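Local coordinates for protein discoidin-2 (Dictyostelium discoideum, PDB 2VM9) that binds galactose and N-acetylgalactosamine as a trimeric lectin and may take part in spore formation and building of the spore coat, at residues L18-D23 and H28-S33; K59-V64 and N143-R148; S90-Y95 and W102-N107; R132-H137 and W149-L154. All blocks are in the same frame, centred on the assembly; numbering follows the deposited sequence. Where two conformers were deposited one is given.

Interaction 1: L18-D23 and H28-S33; sequences LRSSTD and HGVKNS. With PO4 (phosphate ion), chain G.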
# COMPACT_ATOMS: atom_id res chain seq x y z
N LEU A 18 -10.18 -0.25 13.80
CA LEU A 18 -10.20 0.18 15.22
C LEU A 18 -10.25 -1.03 16.14
O LEU A 18 -10.96 -2.02 15.85
CB LEU A 18 -11.41 1.08 15.51
CG LEU A 18 -11.52 2.43 14.81
CD1 LEU A 18 -12.62 3.27 15.47
CD2 LEU A 18 -10.19 3.15 14.87
N ARG A 19 -9.53 -0.95 17.25
CA ARG A 19 -9.58 -1.99 18.26
C ARG A 19 -9.58 -1.34 19.64
O ARG A 19 -8.60 -0.71 20.04
CB ARG A 19 -8.35 -2.88 18.16
CG ARG A 19 -8.37 -4.01 19.21
CD ARG A 19 -7.21 -4.96 19.02
NE ARG A 19 -5.92 -4.37 19.41
CZ ARG A 19 -5.46 -4.30 20.66
NH1 ARG A 19 -6.18 -4.72 21.69
NH2 ARG A 19 -4.25 -3.77 20.89
N SER A 20 -10.66 -1.52 20.38
CA SER A 20 -10.68 -1.03 21.77
C SER A 20 -10.08 -2.05 22.75
O SER A 20 -10.02 -3.27 22.49
CB SER A 20 -12.13 -0.72 22.19
OG SER A 20 -12.94 -1.89 22.02
N SER A 21 -9.70 -1.54 23.92
CA SER A 21 -9.21 -2.34 25.03
C SER A 21 -10.38 -3.22 25.54
O SER A 21 -10.28 -4.44 25.61
CB SER A 21 -8.70 -1.41 26.12
OG SER A 21 -9.64 -0.38 26.33
N THR A 22 -11.49 -2.57 25.92
CA THR A 22 -12.71 -3.27 26.35
C THR A 22 -13.90 -2.43 25.86
O THR A 22 -13.73 -1.22 25.56
CB THR A 22 -12.81 -3.44 27.90
OG1 THR A 22 -12.94 -2.14 28.53
CG2 THR A 22 -11.56 -4.18 28.47
N ASP A 23 -15.07 -3.08 25.81
CA ASP A 23 -16.34 -2.44 25.40
C ASP A 23 -17.35 -2.77 26.48
O ASP A 23 -17.46 -3.92 26.91
CB ASP A 23 -16.88 -3.08 24.12
CG ASP A 23 -16.10 -2.71 22.88
OD1 ASP A 23 -15.37 -1.68 22.89
OD2 ASP A 23 -16.26 -3.45 21.87
N HIS A 28 -21.85 -0.73 22.68
CA HIS A 28 -21.02 0.43 23.04
C HIS A 28 -19.63 0.32 22.38
O HIS A 28 -18.65 0.91 22.87
CB HIS A 28 -20.82 0.51 24.57
CG HIS A 28 -22.09 0.73 25.35
ND1 HIS A 28 -23.03 -0.26 25.54
CD2 HIS A 28 -22.54 1.81 26.04
CE1 HIS A 28 -24.02 0.21 26.28
NE2 HIS A 28 -23.76 1.47 26.59
N GLY A 29 -19.54 -0.41 21.26
CA GLY A 29 -18.23 -0.69 20.63
C GLY A 29 -17.65 0.46 19.82
O GLY A 29 -18.31 1.49 19.61
N VAL A 30 -16.41 0.28 19.35
CA VAL A 30 -15.73 1.31 18.56
C VAL A 30 -16.48 1.66 17.27
O VAL A 30 -16.29 2.73 16.73
CB VAL A 30 -14.27 0.92 18.20
CG1 VAL A 30 -13.44 0.65 19.46
CG2 VAL A 30 -14.23 -0.28 17.23
N LYS A 31 -17.35 0.76 16.79
CA LYS A 31 -18.12 1.03 15.59
C LYS A 31 -19.07 2.24 15.83
O LYS A 31 -19.56 2.86 14.87
CB LYS A 31 -18.92 -0.20 15.18
CG LYS A 31 -20.08 -0.51 16.15
CD LYS A 31 -20.96 -1.69 15.63
CE LYS A 31 -22.20 -1.84 16.49
NZ LYS A 31 -23.19 -0.68 16.26
N ASN A 32 -19.28 2.59 17.10
CA ASN A 32 -20.16 3.73 17.43
C ASN A 32 -19.37 4.99 17.80
O ASN A 32 -19.91 5.91 18.42
CB ASN A 32 -21.09 3.37 18.59
CG ASN A 32 -22.15 2.34 18.19
OD1 ASN A 32 -22.25 1.95 17.03
ND2 ASN A 32 -22.93 1.88 19.17
N SER A 33 -18.09 5.02 17.41
CA SER A 33 -17.19 6.05 17.94
C SER A 33 -16.89 7.21 16.99
O SER A 33 -16.15 8.11 17.37
CB SER A 33 -15.87 5.44 18.46
OG SER A 33 -15.01 5.05 17.40
P PO4 G . -26.41 2.58 28.56
O1 PO4 G . -26.44 2.96 30.04
O2 PO4 G . -25.16 2.92 27.98
O3 PO4 G . -27.55 3.32 27.89
O4 PO4 G . -26.74 1.11 28.44
O HOH W 1 -15.38 -2.43 19.65
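Ser-20 and Val-30 bring the two backbones to 6.4 Å between their CA atoms, and Asp-23 and Gly-29 to 5.4 Å, yet no direct hydrogen bond joins the segments. Strand 17-20 ends at Ser-20, while 28-33 makes one short 3-10 turn at Val-30 and Lys-31. Val-30 fills the space between them. Its CG1, anti to the carbonyl carbon (chi1 -57°), presses on Ser-20 CB at 3.3 Å, tighter than usual; CG2, between the backbone N and the carbonyl carbon, lies 3.6 Å from Leu-18 CB. A branched, wholly apolar residue suits this place, since Ile-63 of the next strand touches it too. The contact belongs to the discoidin (F5/8 type C) beta-sandwich, where this loop leads on to the calcium site. Ser-20 OG donates to Asp-23 OD1 at 2.6 Å, coming from above the carboxylate plane, and water 1 bridges Asp-23 OD2 to Val-30 N. Lys-31 of the second subunit forms a salt bridge with the same OD2. Ser-33 OG, 3.6 Å from Leu-18 CD1, turns back to Val-30 O on a lone pair in the carbonyl plane. The His-28 ring leads away from 18-23.

Interaction 2: K59-V64 and N143-R148; sequences KNQFIV and NHISLR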
# COMPACT_ATOMS: atom_id res chain seq x y z
N LYS A 59 -7.07 3.69 34.05
CA LYS A 59 -6.22 4.53 33.17
C LYS A 59 -5.53 3.75 32.06
O LYS A 59 -4.63 4.29 31.38
CB LYS A 59 -5.17 5.26 34.02
CG LYS A 59 -5.78 6.18 35.02
CD LYS A 59 -4.71 6.86 35.86
CE LYS A 59 -4.32 5.98 37.08
NZ LYS A 59 -3.17 6.60 37.77
N ASN A 60 -6.01 2.53 31.82
CA ASN A 60 -5.40 1.58 30.88
C ASN A 60 -6.23 1.28 29.63
O ASN A 60 -5.90 0.36 28.86
CB ASN A 60 -5.16 0.26 31.63
CG ASN A 60 -4.27 0.47 32.83
OD1 ASN A 60 -3.22 1.10 32.71
ND2 ASN A 60 -4.69 -0.02 33.98
N GLN A 61 -7.34 2.00 29.45
CA GLN A 61 -8.22 1.75 28.30
C GLN A 61 -7.70 2.52 27.08
O GLN A 61 -6.93 3.46 27.22
CB GLN A 61 -9.66 2.20 28.61
CG GLN A 61 -10.20 1.50 29.88
CD GLN A 61 -10.12 -0.01 29.75
OE1 GLN A 61 -10.70 -0.60 28.82
NE2 GLN A 61 -9.38 -0.64 30.66
N PHE A 62 -8.12 2.11 25.89
CA PHE A 62 -7.63 2.75 24.67
C PHE A 62 -8.46 2.34 23.50
O PHE A 62 -9.17 1.34 23.57
CB PHE A 62 -6.15 2.35 24.38
CG PHE A 62 -5.92 0.84 24.34
CD1 PHE A 62 -6.26 0.11 23.21
CD2 PHE A 62 -5.34 0.20 25.43
CE1 PHE A 62 -6.08 -1.30 23.18
CE2 PHE A 62 -5.14 -1.20 25.43
CZ PHE A 62 -5.53 -1.95 24.29
N ILE A 63 -8.33 3.09 22.40
CA ILE A 63 -8.65 2.55 21.08
C ILE A 63 -7.39 2.70 20.24
O ILE A 63 -6.78 3.78 20.21
CB ILE A 63 -9.81 3.29 20.37
CG1 ILE A 63 -11.06 3.39 21.25
CG2 ILE A 63 -10.13 2.60 19.00
CD1 ILE A 63 -12.13 4.27 20.62
N VAL A 64 -7.02 1.62 19.57
CA VAL A 64 -5.95 1.63 18.58
C VAL A 64 -6.59 1.76 17.21
O VAL A 64 -7.58 1.08 16.93
CB VAL A 64 -5.14 0.31 18.58
CG1 VAL A 64 -4.00 0.40 17.55
CG2 VAL A 64 -4.62 -0.00 19.96
N ASN A 143 -17.88 10.44 34.56
CA ASN A 143 -18.84 9.33 34.64
C ASN A 143 -18.43 8.00 34.00
O ASN A 143 -18.61 6.95 34.60
CB ASN A 143 -20.23 9.75 34.13
CG ASN A 143 -20.94 10.62 35.17
OD1 ASN A 143 -20.70 10.45 36.36
ND2 ASN A 143 -21.80 11.55 34.74
N HIS A 144 -17.91 8.05 32.78
CA HIS A 144 -17.48 6.82 32.10
C HIS A 144 -16.51 7.17 31.00
O HIS A 144 -16.55 8.27 30.47
CB HIS A 144 -18.69 6.11 31.48
CG HIS A 144 -18.49 4.64 31.29
ND1 HIS A 144 -18.84 3.71 32.25
CD2 HIS A 144 -17.93 3.94 30.27
CE1 HIS A 144 -18.54 2.50 31.81
NE2 HIS A 144 -17.97 2.62 30.62
N ILE A 145 -15.65 6.21 30.63
CA ILE A 145 -14.77 6.39 29.49
C ILE A 145 -15.64 6.16 28.25
O ILE A 145 -15.87 5.02 27.84
CB ILE A 145 -13.59 5.43 29.55
CG1 ILE A 145 -12.73 5.73 30.78
CG2 ILE A 145 -12.77 5.52 28.24
CD1 ILE A 145 -11.67 4.64 31.08
N SER A 146 -16.13 7.26 27.70
CA SER A 146 -16.99 7.23 26.52
C SER A 146 -16.54 8.38 25.63
O SER A 146 -16.34 9.51 26.08
CB SER A 146 -18.48 7.42 26.91
OG SER A 146 -18.94 6.39 27.79
N LEU A 147 -16.37 8.09 24.33
CA LEU A 147 -15.93 9.16 23.45
C LEU A 147 -16.33 8.88 22.01
O LEU A 147 -16.64 7.73 21.62
CB LEU A 147 -14.41 9.39 23.53
CG LEU A 147 -13.55 8.24 22.97
CD1 LEU A 147 -13.32 8.36 21.47
CD2 LEU A 147 -12.21 8.15 23.68
N ARG A 148 -16.32 9.97 21.24
CA ARG A 148 -16.36 9.90 19.79
C ARG A 148 -15.13 10.68 19.31
O ARG A 148 -14.62 11.53 20.04
CB ARG A 148 -17.64 10.51 19.23
CG ARG A 148 -18.88 9.68 19.54
CD ARG A 148 -20.18 10.45 19.16
NE ARG A 148 -20.40 11.53 20.13
CZ ARG A 148 -21.31 12.49 20.00
NH1 ARG A 148 -22.11 12.52 18.92
NH2 ARG A 148 -21.41 13.45 20.93
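Ile-145 and Gln-61 carry most of this contact, meeting through carbon alone: Ile-145 CD1 rests 3.7 Å from Gln-61 CG and 4.0 Å from Gln-61 CB. The two side chains cross at about a right angle, so that the tip of the isoleucine meets the aliphatic base of the glutamine. Ile-145 reaches across because CG1 stands anti to the carbonyl carbon (chi1 -64°) and the chain then runs on extended to CD1. Gln-61 starts out the same way but bends at chi2 (-56°), which carries its amide away to polar company: OE1 accepts from Ser-21 and Thr-22, and NE2 bonds to Asp-58. A glutamine therefore fits this buried spot, giving methylenes to the apolar side and an amide whose two ends both find partners. Two residues further along both segments, Ile-63 CD1 faces Leu-147 CD1 at 4.3 Å, a looser methyl-to-methyl contact that continues the row. The backbones stay 8.1 Å apart between the CA atoms of Gln-61 and Ile-145 and 10.1 Å between those of Ile-63 and Leu-147, a spacing bridged by side chains from two sheets of the beta-sandwich. Trp-52 of strand 52-53 touches Gln-61, Ile-63 and Ile-145, Pro-138 of strand 133-142 packs on Ile-145 and Leu-147, and Leu-18 of strand 17-20 adjoins Ile-63.

Interaction 3: S90-Y95 and W102-N107; sequences SYKLRY and WVEYNN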
# COMPACT_ATOMS: atom_id res chain seq x y z
N SER A 90 -9.42 13.97 29.75
CA SER A 90 -8.02 14.11 29.34
C SER A 90 -7.53 12.78 28.81
O SER A 90 -8.06 11.73 29.20
CB SER A 90 -7.11 14.59 30.49
OG SER A 90 -6.82 13.57 31.46
N TYR A 91 -6.53 12.83 27.95
CA TYR A 91 -5.96 11.59 27.43
C TYR A 91 -4.50 11.78 27.00
O TYR A 91 -4.01 12.92 26.86
CB TYR A 91 -6.80 11.07 26.24
CG TYR A 91 -6.87 12.03 25.06
CD1 TYR A 91 -5.88 12.00 24.06
CD2 TYR A 91 -7.94 12.92 24.91
CE1 TYR A 91 -5.94 12.88 22.96
CE2 TYR A 91 -8.01 13.79 23.80
CZ TYR A 91 -7.01 13.76 22.85
OH TYR A 91 -7.08 14.58 21.76
N LYS A 92 -3.83 10.65 26.81
CA LYS A 92 -2.51 10.58 26.20
C LYS A 92 -2.64 9.90 24.83
O LYS A 92 -3.65 9.24 24.53
CB LYS A 92 -1.55 9.75 27.07
CG LYS A 92 -1.18 10.43 28.42
CD LYS A 92 -0.33 9.48 29.27
CE LYS A 92 -0.06 10.13 30.62
NZ LYS A 92 0.99 9.40 31.40
N LEU A 93 -1.61 10.08 24.01
CA LEU A 93 -1.57 9.45 22.69
C LEU A 93 -0.27 8.68 22.58
O LEU A 93 0.77 9.13 23.07
CB LEU A 93 -1.64 10.49 21.57
CG LEU A 93 -2.95 11.23 21.33
CD1 LEU A 93 -2.67 12.39 20.34
CD2 LEU A 93 -4.07 10.25 20.82
N ARG A 94 -0.37 7.53 21.93
CA ARG A 94 0.79 6.71 21.60
C ARG A 94 0.73 6.43 20.11
O ARG A 94 -0.36 6.41 19.51
CB ARG A 94 0.74 5.37 22.35
CG ARG A 94 0.39 5.48 23.82
CD ARG A 94 0.65 4.15 24.51
NE ARG A 94 2.08 3.87 24.60
CZ ARG A 94 2.68 2.75 24.20
NH1 ARG A 94 1.98 1.74 23.67
NH2 ARG A 94 3.98 2.65 24.36
N TYR A 95 1.88 6.18 19.50
CA TYR A 95 1.86 5.78 18.10
C TYR A 95 3.07 4.96 17.75
O TYR A 95 4.02 4.87 18.54
CB TYR A 95 1.71 7.00 17.17
CG TYR A 95 2.86 7.96 17.26
CD1 TYR A 95 3.99 7.81 16.46
CD2 TYR A 95 2.81 9.04 18.15
CE1 TYR A 95 5.04 8.72 16.52
CE2 TYR A 95 3.87 9.95 18.24
CZ TYR A 95 4.96 9.78 17.41
OH TYR A 95 6.02 10.66 17.50
N TRP A 102 6.60 1.44 19.93
CA TRP A 102 5.61 2.48 20.21
C TRP A 102 6.25 3.61 20.98
O TRP A 102 7.13 3.38 21.81
CB TRP A 102 4.45 1.92 21.01
CG TRP A 102 3.53 1.10 20.17
CD1 TRP A 102 3.76 -0.17 19.67
CD2 TRP A 102 2.25 1.50 19.69
NE1 TRP A 102 2.68 -0.57 18.92
CE2 TRP A 102 1.73 0.43 18.92
CE3 TRP A 102 1.47 2.66 19.86
CZ2 TRP A 102 0.48 0.48 18.32
CZ3 TRP A 102 0.22 2.71 19.26
CH2 TRP A 102 -0.26 1.63 18.48
N VAL A 103 5.83 4.83 20.66
CA VAL A 103 6.29 5.99 21.39
C VAL A 103 5.11 6.78 21.90
O VAL A 103 4.02 6.71 21.34
CB VAL A 103 7.23 6.88 20.57
CG1 VAL A 103 8.47 6.09 20.13
CG2 VAL A 103 6.53 7.47 19.39
N GLU A 104 5.34 7.53 22.97
CA GLU A 104 4.36 8.42 23.54
C GLU A 104 4.41 9.76 22.82
O GLU A 104 5.51 10.29 22.58
CB GLU A 104 4.62 8.60 25.04
CG GLU A 104 4.18 7.40 25.90
CD GLU A 104 3.88 7.80 27.34
OE1 GLU A 104 4.75 8.40 27.99
OE2 GLU A 104 2.78 7.49 27.83
N TYR A 105 3.26 10.31 22.45
CA TYR A 105 3.23 11.61 21.82
C TYR A 105 3.71 12.70 22.80
O TYR A 105 3.24 12.77 23.93
CB TYR A 105 1.83 11.92 21.35
CG TYR A 105 1.63 13.35 20.94
CD1 TYR A 105 2.18 13.83 19.75
CD2 TYR A 105 0.88 14.22 21.74
CE1 TYR A 105 1.99 15.16 19.36
CE2 TYR A 105 0.67 15.55 21.36
CZ TYR A 105 1.24 16.01 20.17
OH TYR A 105 1.04 17.32 19.79
N ASN A 106 4.64 13.53 22.35
CA ASN A 106 5.11 14.67 23.15
C ASN A 106 5.48 14.30 24.58
O ASN A 106 5.01 14.92 25.55
CB ASN A 106 4.05 15.77 23.16
CG ASN A 106 4.61 17.10 23.59
OD1 ASN A 106 5.82 17.35 23.45
ND2 ASN A 106 3.75 17.97 24.12
N ASN A 107 6.28 13.24 24.71
CA ASN A 107 6.78 12.80 26.01
C ASN A 107 5.71 12.41 27.03
O ASN A 107 5.91 12.55 28.25
CB ASN A 107 7.72 13.86 26.59
CG ASN A 107 9.03 13.93 25.84
OD1 ASN A 107 9.41 14.99 25.35
ND2 ASN A 107 9.71 12.79 25.73
O HOH W 2 3.82 9.00 30.33
O HOH W 3 0.54 12.01 24.80
O HOH W 4 5.86 13.01 19.51
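Tyr-95 and Val-103 exchange two backbone hydrogen bonds, Val-103 N to Tyr-95 O at 2.8 Å and Tyr-95 N to Val-103 O at 2.9 Å, as a hydrogen-bonded pair of an antiparallel beta hairpin. This hairpin, of strands 87-96 and 102-112, forms one edge of a five-stranded sheet in the discoidin-type sandwich. A third bond, Tyr-105 N to Leu-93 O, extends the ladder past the non-hydrogen-bonded pair Arg-94 and Glu-104. Waters carry the polar links further: in one conformer of Glu-104, water 2 can link its OE1 to Lys-92 NZ, fitting for two long, flexible chains of opposite charge whose ends do not meet directly, and water 4 lies between Tyr-95 OH and Asn-106 N.

On the face of Arg-94, one of the two conformers of this residue brings its NH2 to 3.5 Å from Trp-102 CB. The tryptophan, a broad residue able to cover backbone, touches Tyr-95 as well, its CE3 lying 3.5 Å from Tyr-95 C. Toward the sandwich interior, Leu-93 CB meets Tyr-105 CB at 3.8 Å, and Phe-125 of strand 121-131 meets the Tyr-105 ring edge-to-face. The Tyr-95 ring receives a CH-pi contact on one face: Val-103 CG2 stands 3.6 Å from the ring centroid, displaced toward the CZ rim.

Interaction 4: R132-H137 and W149-L154; sequences RSIAIH and WELYAL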
# COMPACT_ATOMS: atom_id res chain seq x y z
N ARG A 132 1.86 4.31 11.41
CA ARG A 132 0.95 3.29 10.87
C ARG A 132 -0.20 3.07 11.82
O ARG A 132 -1.32 2.94 11.37
CB ARG A 132 1.68 1.98 10.59
CG ARG A 132 2.55 2.06 9.34
CD ARG A 132 3.16 0.68 9.02
NE ARG A 132 3.75 0.72 7.68
CZ ARG A 132 4.98 1.14 7.39
NH1 ARG A 132 5.80 1.54 8.35
NH2 ARG A 132 5.41 1.13 6.13
N SER A 133 0.07 3.08 13.13
CA SER A 133 -1.01 2.92 14.12
C SER A 133 -0.89 3.97 15.20
O SER A 133 0.21 4.44 15.53
CB SER A 133 -1.00 1.52 14.72
OG SER A 133 -1.11 0.55 13.67
N ILE A 134 -2.03 4.37 15.74
CA ILE A 134 -2.06 5.41 16.76
C ILE A 134 -3.11 4.99 17.78
O ILE A 134 -4.08 4.32 17.41
CB ILE A 134 -2.36 6.80 16.11
CG1 ILE A 134 -2.27 7.93 17.14
CG2 ILE A 134 -3.72 6.80 15.41
CD1 ILE A 134 -2.18 9.31 16.48
N ALA A 135 -2.91 5.32 19.06
CA ALA A 135 -3.87 4.87 20.09
C ALA A 135 -4.18 6.06 20.98
O ALA A 135 -3.25 6.76 21.42
CB ALA A 135 -3.28 3.74 20.94
N ILE A 136 -5.47 6.25 21.25
CA ILE A 136 -5.92 7.20 22.25
C ILE A 136 -6.05 6.46 23.58
O ILE A 136 -6.63 5.36 23.64
CB ILE A 136 -7.24 7.91 21.82
CG1 ILE A 136 -7.65 8.96 22.86
CG2 ILE A 136 -8.38 6.89 21.51
CD1 ILE A 136 -8.71 9.94 22.35
N HIS A 137 -5.44 7.04 24.62
CA HIS A 137 -5.35 6.43 25.95
C HIS A 137 -6.00 7.38 26.97
O HIS A 137 -5.32 8.24 27.54
CB HIS A 137 -3.87 6.20 26.29
CG HIS A 137 -3.31 4.93 25.71
ND1 HIS A 137 -3.21 3.76 26.43
CD2 HIS A 137 -2.83 4.65 24.47
CE1 HIS A 137 -2.68 2.81 25.67
NE2 HIS A 137 -2.45 3.33 24.47
N TRP A 149 -14.65 10.37 18.11
CA TRP A 149 -13.39 10.95 17.65
C TRP A 149 -13.22 10.83 16.15
O TRP A 149 -13.96 10.07 15.48
CB TRP A 149 -12.18 10.33 18.37
CG TRP A 149 -11.93 8.88 18.06
CD1 TRP A 149 -12.87 7.88 17.81
CD2 TRP A 149 -10.65 8.25 17.99
NE1 TRP A 149 -12.21 6.68 17.58
CE2 TRP A 149 -10.86 6.88 17.71
CE3 TRP A 149 -9.34 8.71 18.16
CZ2 TRP A 149 -9.80 5.97 17.57
CZ3 TRP A 149 -8.30 7.82 18.02
CH2 TRP A 149 -8.53 6.46 17.74
N GLU A 150 -12.25 11.58 15.65
CA GLU A 150 -11.83 11.47 14.27
C GLU A 150 -10.34 11.76 14.22
O GLU A 150 -9.79 12.49 15.07
CB GLU A 150 -12.63 12.44 13.39
CG GLU A 150 -12.26 12.40 11.87
CD GLU A 150 -12.43 11.00 11.26
OE1 GLU A 150 -13.42 10.79 10.53
OE2 GLU A 150 -11.56 10.13 11.49
N LEU A 151 -9.69 11.15 13.24
CA LEU A 151 -8.26 11.34 13.02
C LEU A 151 -8.13 11.90 11.64
O LEU A 151 -8.70 11.34 10.70
CB LEU A 151 -7.57 9.97 13.08
CG LEU A 151 -7.37 9.40 14.48
CD1 LEU A 151 -7.07 7.92 14.40
CD2 LEU A 151 -6.25 10.19 15.25
N TYR A 152 -7.35 12.98 11.52
CA TYR A 152 -7.18 13.70 10.24
C TYR A 152 -5.77 13.49 9.72
O TYR A 152 -4.81 13.63 10.48
CB TYR A 152 -7.47 15.20 10.39
CG TYR A 152 -8.87 15.42 10.85
CD1 TYR A 152 -9.91 15.50 9.92
CD2 TYR A 152 -9.17 15.50 12.21
CE1 TYR A 152 -11.21 15.65 10.31
CE2 TYR A 152 -10.49 15.67 12.64
CZ TYR A 152 -11.50 15.77 11.67
OH TYR A 152 -12.79 15.91 12.02
N ALA A 153 -5.66 13.12 8.45
CA ALA A 153 -4.35 12.82 7.87
C ALA A 153 -4.17 13.60 6.57
O ALA A 153 -5.15 14.01 5.93
CB ALA A 153 -4.21 11.29 7.61
N LEU A 154 -2.92 13.79 6.15
CA LEU A 154 -2.70 14.36 4.83
C LEU A 154 -3.26 13.43 3.76
O LEU A 154 -3.17 12.23 3.90
CB LEU A 154 -1.21 14.53 4.56
CG LEU A 154 -0.50 15.55 5.45
CD1 LEU A 154 1.00 15.57 5.10
CD2 LEU A 154 -1.15 16.93 5.26
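A methyl laid on an indole is the distinctive feature here: Ile-136 CG2 sits over one face of Trp-149, 3.9 Å from the centroid of its six-membered ring and 21° off the normal. This CH-pi contact is offset toward the rim, and CZ3, at 3.6 Å, is the ring atom nearest to CG2. In Trp-149, chi1 (66°) puts the indole between the backbone N and the carbonyl carbon, reaching up from its strand toward the other segment, and chi2 (-35°) turns its face to the isoleucine. In Ile-136 the longer branch, CG1, is anti to the backbone N; this places CG2 between the backbone N and the carbonyl carbon, from where it meets the ring. A beta-branched residue suits a strand facing a flat ring, since it offers a compact methyl close to its own backbone. The indole nitrogen turns elsewhere and makes a weak hydrogen bond with Ser-33 OG.

Two residues back on one strand and two forward on the other, the pattern repeats without the ring. Ile-134 CG2 meets Leu-151 CD1 at 3.7 Å, the two side chains sliding past each other in opposite directions. No hydrogen bond joins the segments, and the CA atoms of Ile-134 and Leu-151 are 9.4 Å apart, the spacing of facing sheets rather than of neighbouring strands. Near the beginning of strand 133-142, Arg-132 and Ser-133 both face Thr-96 in a classic beta bulge. The strand's contact residues are flanked by Tyr-91 and Tyr-95 of strand 87-96, while Ile-63 and Ala-65 of strand 63-67 close against Trp-149.

In the fold
All four interactions lie in the N-terminal beta-sandwich, and each reaches the five-stranded sheet ordered 17-20, 63-67, 133-142, 87-96, 102-112. Interaction 1 sits at one edge of it and interaction 3 at the other, their centres about 19 Å apart. Interactions 2 and 4, with centres about 14 Å apart, lie between and cross to the opposing sheet through the shared strand 146-153. Along the chain, interaction 1 comes first; interaction 3 falls wholly within the span between the segments of interaction 2, whose segments alternate with those of interaction 4. Backbone bonds such as Ile-136 N to Ile-63 O join interactions 2 and 4, whereas 1 and 3 do not touch.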